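PDB 3RPZ: ADP/ATP-dependent NAD(P)H-hydrate dehydratase from Bacillus subtilis, which catalyses the ADP- or ATP-dependent dehydration of NADH hydrate and NADPH hydrate, probably repairing the damaged cofactors to NADH and NADPH. Local coordinates for residues G52-L58 / G223-M228; P206-L212 / A248-T254. All blocks are in the same frame, centred on the assembly; numbering follows the deposited sequence. Where two conformers were deposited one is given.

Interaction 1: G52-L58 / G223-M228; sequences GAMRSGL and GMILGM
A53 lies against G223, where a missing side chain lets their CA atoms approach to 4.1 Å. Its CA-H faces the carbonyl of G223 in a CA-H...O contact, A53 CA to G223 O 3.0 Å, while its CB lies beside the same oxygen and reaches on to a methyl of L226, CB to CD2 4.1 Å. L226 holds CG anti to its backbone N (chi1 180°), on the flank where A53 and strand 32-36 can both be met. A second CA-H...O contact runs the other way, from M224 to G52 O. Glycine suits G52, G223 and G227 because a CB on any of them would press into the opposite backbone; at G227 it would clash with A53 O and with the CB of S56. The contact is thus a close glycine-mediated packing of helix 44-54 and the turn after it against helix 217-231, within the ribokinase-like alpha/beta fold expected of this family. S56 points at the second helix yet spends its hydroxyl on its own chain: OG lies beside its backbone N (chi1 -65°) and donates to G52 O over 2.8 Å, with a C=O...donor angle of 163°. In this rotamer OG also rests on M224, 3.5 Å from M224 CA and 3.6 Å from M224 CG. M228 CG packs on S56 CB (4.0 Å), and its extended chain continues to W275 on helix 264-277.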
ATOM      1  N   GLY A  52      -1.436 -13.046  -8.270  1.00 12.08           N
ATOM      2  CA  GLY A  52      -2.098 -13.756  -9.347  1.00 12.60           C
ATOM      3  C   GLY A  52      -2.782 -15.016  -8.875  1.00 12.92           C
ATOM      4  O   GLY A  52      -3.896 -15.336  -9.300  1.00 12.81           O
ATOM      5  N   ALA A  53      -2.142 -15.760  -7.995  1.00 12.50           N
ATOM      6  CA  ALA A  53      -2.670 -17.024  -7.499  1.00 12.11           C
ATOM      7  C   ALA A  53      -3.910 -16.799  -6.623  1.00 12.45           C
ATOM      8  O   ALA A  53      -4.925 -17.469  -6.830  1.00 12.56           O
ATOM      9  CB  ALA A  53      -1.564 -17.810  -6.787  1.00 12.63           C
ATOM     10  N   MET A  54      -3.788 -15.913  -5.643  1.00 12.62           N
ATOM     11  CA  MET A  54      -4.907 -15.745  -4.723  1.00 12.40           C
ATOM     12  C   MET A  54      -6.096 -15.109  -5.389  1.00 13.24           C
ATOM     13  O   MET A  54      -7.234 -15.355  -4.977  1.00 14.16           O
ATOM     14  CB  MET A  54      -4.496 -15.031  -3.444  1.00 12.74           C
ATOM     15  CG  MET A  54      -3.403 -15.758  -2.701  1.00 13.45           C
ATOM     16  SD  MET A  54      -3.419 -15.434  -0.914  1.00 14.61           S
ATOM     17  CE  MET A  54      -4.789 -16.424  -0.500  1.00 15.41           C
ATOM     18  N   ARG A  55      -5.870 -14.293  -6.423  1.00 12.36           N
ATOM     19  CA  ARG A  55      -6.967 -13.756  -7.219  1.00 12.70           C
ATOM     20  C   ARG A  55      -7.654 -14.800  -8.065  1.00 13.70           C
ATOM     21  O   ARG A  55      -8.748 -14.542  -8.569  1.00 14.99           O
ATOM     22  CB  ARG A  55      -6.418 -12.673  -8.146  1.00 13.16           C
ATOM     23  CG  ARG A  55      -6.215 -11.319  -7.515  1.00 13.22           C
ATOM     24  CD  ARG A  55      -7.517 -10.627  -7.200  1.00 14.31           C
ATOM     25  NE  ARG A  55      -7.337  -9.267  -6.819  1.00 14.76           N
ATOM     26  CZ  ARG A  55      -8.168  -8.563  -6.072  1.00 14.61           C
ATOM     27  NH1 ARG A  55      -9.229  -9.084  -5.551  1.00 14.30           N
ATOM     28  NH2 ARG A  55      -7.889  -7.288  -5.846  1.00 17.35           N
ATOM     29  N   SER A  56      -7.041 -15.955  -8.293  1.00 12.97           N
ATOM     30  CA  SER A  56      -7.478 -16.909  -9.285  1.00 13.08           C
ATOM     31  C   SER A  56      -8.170 -18.131  -8.762  1.00 13.76           C
ATOM     32  O   SER A  56      -8.136 -19.204  -9.359  1.00 14.55           O
ATOM     33  CB  SER A  56      -6.349 -17.250 -10.233  1.00 14.21           C
ATOM     34  OG  SER A  56      -5.990 -16.073 -10.972  1.00 15.13           O
ATOM     35  N   GLY A  57      -8.842 -18.017  -7.615  1.00 14.02           N
ATOM     36  CA  GLY A  57      -9.828 -19.008  -7.217  1.00 14.30           C
ATOM     37  C   GLY A  57      -9.373 -20.184  -6.349  1.00 14.31           C
ATOM     38  O   GLY A  57     -10.156 -21.094  -6.124  1.00 14.53           O
ATOM     39  N   LEU A  58      -8.139 -20.141  -5.853  1.00 13.38           N
ATOM     40  CA  LEU A  58      -7.675 -21.126  -4.864  1.00 13.37           C
ATOM     41  C   LEU A  58      -8.410 -20.938  -3.523  1.00 13.69           C
ATOM     42  O   LEU A  58      -9.205 -20.000  -3.340  1.00 14.05           O
ATOM     43  CB  LEU A  58      -6.152 -21.120  -4.758  1.00 13.19           C
ATOM     44  CG  LEU A  58      -5.495 -19.754  -4.465  1.00 13.23           C
ATOM     45  CD1 LEU A  58      -5.968 -19.167  -3.108  1.00 14.56           C
ATOM     46  CD2 LEU A  58      -3.977 -19.895  -4.432  1.00 15.18           C
ATOM     47  N   GLY A 223       1.308 -17.297 -11.373  1.00 12.55           N
ATOM     48  CA  GLY A 223       0.344 -17.319 -10.261  1.00 12.44           C
ATOM     49  C   GLY A 223      -1.085 -17.556 -10.680  1.00 12.23           C
ATOM     50  O   GLY A 223      -1.821 -18.346 -10.060  1.00 12.97           O
ATOM     51  N   MET A 224      -1.508 -16.894 -11.744  1.00 12.23           N
ATOM     52  CA  MET A 224      -2.863 -17.116 -12.245  1.00 12.16           C
ATOM     53  C   MET A 224      -3.109 -18.595 -12.626  1.00 12.66           C
ATOM     54  O   MET A 224      -4.135 -19.186 -12.302  1.00 13.63           O
ATOM     55  CB  MET A 224      -3.178 -16.191 -13.398  1.00 12.29           C
ATOM     56  CG  MET A 224      -3.295 -14.768 -12.999  1.00 12.29           C
ATOM     57  SD  MET A 224      -3.598 -13.638 -14.388  1.00 14.21           S
ATOM     58  CE  MET A 224      -5.109 -14.269 -15.055  1.00 17.84           C
ATOM     59  N   ILE A 225      -2.133 -19.210 -13.308  1.00 12.37           N
ATOM     60  CA  ILE A 225      -2.251 -20.634 -13.631  1.00 13.13           C
ATOM     61  C   ILE A 225      -2.371 -21.468 -12.340  1.00 13.44           C
ATOM     62  O   ILE A 225      -3.221 -22.357 -12.241  1.00 14.27           O
ATOM     63  CB  ILE A 225      -1.092 -21.123 -14.469  1.00 13.31           C
ATOM     64  CG1 ILE A 225      -1.020 -20.367 -15.798  1.00 14.48           C
ATOM     65  CG2 ILE A 225      -1.266 -22.587 -14.840  1.00 15.89           C
ATOM     66  CD1 ILE A 225       0.287 -20.611 -16.633  1.00 15.52           C
ATOM     67  N   LEU A 226      -1.550 -21.152 -11.344  1.00 12.55           N
ATOM     68  CA  LEU A 226      -1.546 -21.877 -10.094  1.00 13.28           C
ATOM     69  C   LEU A 226      -2.923 -21.841  -9.420  1.00 13.49           C
ATOM     70  O   LEU A 226      -3.450 -22.842  -9.006  1.00 13.70           O
ATOM     71  CB  LEU A 226      -0.489 -21.299  -9.162  1.00 13.22           C
ATOM     72  CG  LEU A 226      -0.369 -21.965  -7.781  1.00 13.18           C
ATOM     73  CD1 LEU A 226       0.024 -23.446  -7.912  1.00 15.01           C
ATOM     74  CD2 LEU A 226       0.646 -21.206  -6.897  1.00 13.28           C
ATOM     75  N   GLY A 227      -3.496 -20.661  -9.305  1.00 12.73           N
ATOM     76  CA  GLY A 227      -4.826 -20.557  -8.720  1.00 13.82           C
ATOM     77  C   GLY A 227      -5.885 -21.250  -9.565  1.00 13.80           C
ATOM     78  O   GLY A 227      -6.760 -21.965  -9.031  1.00 14.62           O
ATOM     79  N   MET A 228      -5.845 -21.068 -10.890  1.00 13.55           N
ATOM     80  CA  MET A 228      -6.879 -21.686 -11.718  1.00 14.64           C
ATOM     81  C   MET A 228      -6.843 -23.201 -11.674  1.00 14.39           C
ATOM     82  O   MET A 228      -7.877 -23.871 -11.721  1.00 15.10           O
ATOM     83  CB  MET A 228      -6.904 -21.085 -13.119  1.00 16.40           C
ATOM     84  CG  MET A 228      -7.725 -19.616 -13.088  1.00 16.78           C
ATOM     85  SD  MET A 228      -7.721 -19.068 -14.763  1.00 20.70           S
ATOM     86  CE  MET A 228      -7.782 -17.334 -14.332  1.00 20.38           C
TER

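Interaction 2: P206-L212 / A248-T254; sequences PTGNGAL and ACAELWT. With AMP (adenosine monophosphate), chain C.
The adenine side of the AMP pocket is built partly on the loop after strand 202-204, and here that loop is fastened to helix 235-256. E251 reaches across from the helix with its chain extended beyond CG, crossing the side chain of T207 at about a right angle. Its OE2 accepts the backbone N-H of G208 over 2.9 Å, met on the anti side of the carboxylate and 27° out of its plane. A water lies within hydrogen-bonding distance of E251 OE2 and P206 O, while T207 turns its hydroxyl to Y244 and N205. Glycine fits at 208 because a CB would crowd C2 of the adenine and, at these backbone angles, jam against the carbonyl O of T207. The side chains of N209 and T254 approach each other from opposite directions. N209 ND2 makes a weak bond to A250 O (3.4 Å), and its OD1 accepts from A211 N at 2.9 Å, closing an Asx turn; the bond at OD1 is the firmer of the two. With chi1 at 60°, CG of N209 sits between the backbone N and carbonyl carbon, which places OD1 before A211 N, two residues on. Beyond it, the small A250 lets L212 settle close, CB to L212 CG 3.6 Å, while the other side of L212 serves the nucleotide: CB is 3.4 Å from AMP N9, and CD1 touches N3. An alanine in place of E251 would probably leave G208 N without its carboxylate acceptor and free this part of the loop to shift beside the adenine. Helix side chains thus act as a second shell, and the negative charge on E251 is likely to strengthen the grip on the peptide N-H next to the base.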
ATOM      1  N   PRO A 206      -5.773 -15.790 -28.071  1.00 16.66           N
ATOM      2  CA  PRO A 206      -6.076 -14.610 -28.876  1.00 16.77           C
ATOM      3  C   PRO A 206      -6.023 -13.272 -28.154  1.00 17.19           C
ATOM      4  O   PRO A 206      -6.267 -12.230 -28.788  1.00 20.31           O
ATOM      5  CB  PRO A 206      -7.540 -14.853 -29.288  1.00 17.47           C
ATOM      6  CG  PRO A 206      -8.130 -15.618 -28.164  1.00 17.06           C
ATOM      7  CD  PRO A 206      -7.005 -16.492 -27.632  1.00 16.80           C
ATOM      8  N   THR A 207      -5.743 -13.277 -26.877  1.00 15.75           N
ATOM      9  CA  THR A 207      -5.780 -12.060 -26.080  1.00 15.58           C
ATOM     10  C   THR A 207      -4.402 -11.536 -25.699  1.00 17.00           C
ATOM     11  O   THR A 207      -3.410 -12.235 -25.695  1.00 17.30           O
ATOM     12  CB  THR A 207      -6.609 -12.258 -24.794  1.00 15.34           C
ATOM     13  OG1 THR A 207      -5.940 -13.175 -23.957  1.00 14.85           O
ATOM     14  CG2 THR A 207      -8.021 -12.712 -25.065  1.00 17.36           C
ATOM     15  N   GLY A 208      -4.389 -10.271 -25.307  1.00 16.61           N
ATOM     16  CA  GLY A 208      -3.207  -9.577 -24.900  1.00 16.38           C
ATOM     17  C   GLY A 208      -2.655  -8.586 -25.875  1.00 16.00           C
ATOM     18  O   GLY A 208      -3.086  -8.545 -27.039  1.00 18.63           O
ATOM     19  N   ASN A 209      -1.763  -7.721 -25.415  1.00 15.91           N
ATOM     20  CA  ASN A 209      -1.173  -6.682 -26.247  1.00 15.09           C
ATOM     21  C   ASN A 209       0.160  -6.252 -25.675  1.00 14.89           C
ATOM     22  O   ASN A 209       0.604  -6.875 -24.668  1.00 14.68           O
ATOM     23  CB  ASN A 209      -2.128  -5.518 -26.439  1.00 16.21           C
ATOM     24  CG  ASN A 209      -2.520  -4.880 -25.152  1.00 16.47           C
ATOM     25  OD1 ASN A 209      -1.681  -4.747 -24.253  1.00 16.41           O
ATOM     26  ND2 ASN A 209      -3.820  -4.514 -24.986  1.00 18.51           N
ATOM     27  N   GLY A 210       0.802  -5.254 -26.273  1.00 15.31           N
ATOM     28  CA  GLY A 210       2.120  -4.850 -25.825  1.00 15.44           C
ATOM     29  C   GLY A 210       2.168  -4.238 -24.434  1.00 15.40           C
ATOM     30  O   GLY A 210       3.253  -4.016 -23.893  1.00 14.49           O
ATOM     31  N   ALA A 211       1.031  -3.982 -23.813  1.00 14.72           N
ATOM     32  CA  ALA A 211       1.043  -3.590 -22.389  1.00 14.50           C
ATOM     33  C   ALA A 211       1.693  -4.648 -21.549  1.00 14.47           C
ATOM     34  O   ALA A 211       2.251  -4.358 -20.476  1.00 14.04           O
ATOM     35  CB  ALA A 211      -0.338  -3.234 -21.881  1.00 15.01           C
ATOM     36  N   LEU A 212       1.633  -5.893 -21.996  1.00 13.58           N
ATOM     37  CA  LEU A 212       2.235  -7.028 -21.282  1.00 13.79           C
ATOM     38  C   LEU A 212       3.740  -7.137 -21.446  1.00 13.26           C
ATOM     39  O   LEU A 212       4.379  -7.932 -20.753  1.00 13.37           O
ATOM     40  CB  LEU A 212       1.563  -8.356 -21.689  1.00 13.45           C
ATOM     41  CG  LEU A 212       0.100  -8.464 -21.331  1.00 13.04           C
ATOM     42  CD1 LEU A 212      -0.500  -9.693 -21.999  1.00 14.10           C
ATOM     43  CD2 LEU A 212      -0.096  -8.512 -19.816  1.00 13.91           C
ATOM     44  N   ALA A 248      -6.699 -10.794 -21.512  1.00 14.29           N
ATOM     45  CA  ALA A 248      -7.907  -9.978 -21.475  1.00 13.95           C
ATOM     46  C   ALA A 248      -7.774  -8.812 -20.502  1.00 14.79           C
ATOM     47  O   ALA A 248      -8.345  -7.746 -20.731  1.00 15.32           O
ATOM     48  CB  ALA A 248      -9.135 -10.838 -21.154  1.00 14.95           C
ATOM     49  N   CYS A 249      -7.050  -9.013 -19.409  1.00 13.59           N
ATOM     50  CA  CYS A 249      -6.839  -7.935 -18.447  1.00 14.15           C
ATOM     51  C   CYS A 249      -6.063  -6.798 -19.067  1.00 14.70           C
ATOM     52  O   CYS A 249      -6.367  -5.617 -18.820  1.00 14.62           O
ATOM     53  CB  CYS A 249      -6.135  -8.440 -17.203  1.00 13.99           C
ATOM     54  SG  CYS A 249      -7.178  -9.512 -16.145  1.00 15.14           S
ATOM     55  N   ALA A 250      -5.027  -7.112 -19.859  1.00 13.52           N
ATOM     56  CA  ALA A 250      -4.294  -6.076 -20.576  1.00 14.33           C
ATOM     57  C   ALA A 250      -5.149  -5.367 -21.600  1.00 15.52           C
ATOM     58  O   ALA A 250      -5.001  -4.160 -21.788  1.00 16.73           O
ATOM     59  CB  ALA A 250      -3.064  -6.702 -21.252  1.00 15.06           C
ATOM     60  N   GLU A 251      -6.050  -6.077 -22.245  1.00 14.64           N
ATOM     61  CA  GLU A 251      -6.938  -5.423 -23.215  1.00 16.20           C
ATOM     62  C   GLU A 251      -7.920  -4.492 -22.531  1.00 16.79           C
ATOM     63  O   GLU A 251      -8.198  -3.422 -23.075  1.00 18.02           O
ATOM     64  CB  GLU A 251      -7.679  -6.450 -24.061  1.00 16.95           C
ATOM     65  CG  GLU A 251      -6.750  -7.273 -24.920  1.00 17.50           C
ATOM     66  CD  GLU A 251      -7.436  -8.299 -25.780  1.00 22.63           C
ATOM     67  OE1 GLU A 251      -8.685  -8.223 -25.941  1.00 28.49           O
ATOM     68  OE2 GLU A 251      -6.744  -9.077 -26.432  1.00 23.31           O
ATOM     69  N   LEU A 252      -8.446  -4.842 -21.361  1.00 16.68           N
ATOM     70  CA  LEU A 252      -9.267  -3.918 -20.575  0.50 18.03           C
ATOM     71  C   LEU A 252      -8.474  -2.682 -20.262  1.00 18.24           C
ATOM     72  O   LEU A 252      -8.942  -1.560 -20.446  1.00 18.81           O
ATOM     73  CB  LEU A 252      -9.741  -4.549 -19.254  0.50 19.05           C
ATOM     74  CG  LEU A 252     -10.598  -3.642 -18.342  0.50 20.22           C
ATOM     75  CD1 LEU A 252      -9.802  -2.616 -17.546  0.50 22.11           C
ATOM     76  CD2 LEU A 252     -11.718  -2.934 -19.139  0.50 20.37           C
ATOM     77  N   TRP A 253      -7.249  -2.861 -19.766  1.00 17.20           N
ATOM     78  CA  TRP A 253      -6.408  -1.710 -19.394  1.00 17.40           C
ATOM     79  C   TRP A 253      -6.286  -0.717 -20.478  1.00 17.92           C
ATOM     80  O   TRP A 253      -6.382   0.504 -20.250  1.00 18.05           O
ATOM     81  CB  TRP A 253      -4.977  -2.184 -19.094  1.00 18.32           C
ATOM     82  CG  TRP A 253      -3.932  -1.085 -18.819  1.00 17.65           C
ATOM     83  CD1 TRP A 253      -2.956  -0.620 -19.664  1.00 18.56           C
ATOM     84  CD2 TRP A 253      -3.769  -0.390 -17.598  1.00 15.35           C
ATOM     85  NE1 TRP A 253      -2.204   0.333 -19.049  1.00 15.79           N
ATOM     86  CE2 TRP A 253      -2.651   0.478 -17.773  1.00 16.23           C
ATOM     87  CE3 TRP A 253      -4.463  -0.372 -16.364  1.00 17.23           C
ATOM     88  CZ2 TRP A 253      -2.229   1.307 -16.754  1.00 15.38           C
ATOM     89  CZ3 TRP A 253      -4.028   0.402 -15.381  1.00 19.38           C
ATOM     90  CH2 TRP A 253      -2.900   1.247 -15.564  1.00 17.80           C
ATOM     91  N   THR A 254      -6.016  -1.184 -21.687  1.00 16.84           N
ATOM     92  CA  THR A 254      -5.732  -0.273 -22.786  1.00 17.96           C
ATOM     93  C   THR A 254      -6.941   0.474 -23.306  1.00 18.48           C
ATOM     94  O   THR A 254      -6.829   1.408 -24.107  1.00 19.53           O
ATOM     95  CB  THR A 254      -4.928  -0.918 -23.944  1.00 18.55           C
ATOM     96  OG1 THR A 254      -5.617  -2.120 -24.366  1.00 20.49           O
ATOM     97  CG2 THR A 254      -3.560  -1.268 -23.507  1.00 20.65           C
TER
HETATM   98  P   AMP C 278       7.631 -13.029 -19.169  1.00 14.61           P
HETATM   99  O1P AMP C 278       7.423 -11.928 -18.069  1.00 17.93           O
HETATM  100  O2P AMP C 278       8.680 -12.531 -20.085  1.00 18.62           O
HETATM  101  O3P AMP C 278       7.887 -14.335 -18.446  1.00 13.16           O
HETATM  102  O5' AMP C 278       6.212 -13.209 -19.703  1.00 14.46           O
HETATM  103  C5' AMP C 278       5.596 -12.140 -20.519  1.00 14.29           C
HETATM  104  C4' AMP C 278       4.122 -12.340 -20.562  1.00 13.48           C
HETATM  105  O4' AMP C 278       3.492 -11.211 -21.254  1.00 14.37           O
HETATM  106  C3' AMP C 278       3.652 -13.586 -21.279  1.00 13.02           C
HETATM  107  O3' AMP C 278       2.377 -13.956 -20.792  1.00 14.92           O
HETATM  108  C2' AMP C 278       3.577 -13.014 -22.703  1.00 13.79           C
HETATM  109  O2' AMP C 278       2.840 -13.851 -23.616  1.00 14.89           O
HETATM  110  C1' AMP C 278       2.889 -11.691 -22.457  1.00 15.11           C
HETATM  111  N9  AMP C 278       3.232 -10.685 -23.469  1.00 13.26           N
HETATM  112  C8  AMP C 278       4.352  -9.954 -23.528  1.00 14.68           C
HETATM  113  N7  AMP C 278       4.356  -9.121 -24.620  1.00 16.16           N
HETATM  114  C5  AMP C 278       3.170  -9.357 -25.215  1.00 15.52           C
HETATM  115  C6  AMP C 278       2.530  -8.840 -26.449  1.00 15.66           C
HETATM  116  N6  AMP C 278       3.182  -7.921 -27.188  1.00 17.01           N
HETATM  117  N1  AMP C 278       1.335  -9.351 -26.736  1.00 16.23           N
HETATM  118  C2  AMP C 278       0.699 -10.267 -25.993  1.00 16.52           C
HETATM  119  N3  AMP C 278       1.231 -10.814 -24.855  1.00 15.25           N
HETATM  120  C4  AMP C 278       2.414 -10.367 -24.550  1.00 13.80           C
HETATM  121  O   HOH W   1      -8.701 -10.444 -28.175  1.00 50.54           O

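Interactions 1 and 2 have centres 18 Å apart and nearest atoms about 5 Å apart, so the two do not meet. Their segments alternate along the chain: 52-58, 206-212, 223-228, 248-254. The loop holding 206-212 leads into helix 217-231, which carries 223-228 and is followed directly by helix 235-256, the support of that loop. Interaction 1 is buried about 8 Å from the centre of the chain, where it ties helix 44-54 to this late helical region; interaction 2 lies about 17 Å out, at the AMP site. Helix 264-277 packs against side chains from both. The helix that follows the nucleotide-binding loop is thereby packed against an early element of the same alpha/beta fold.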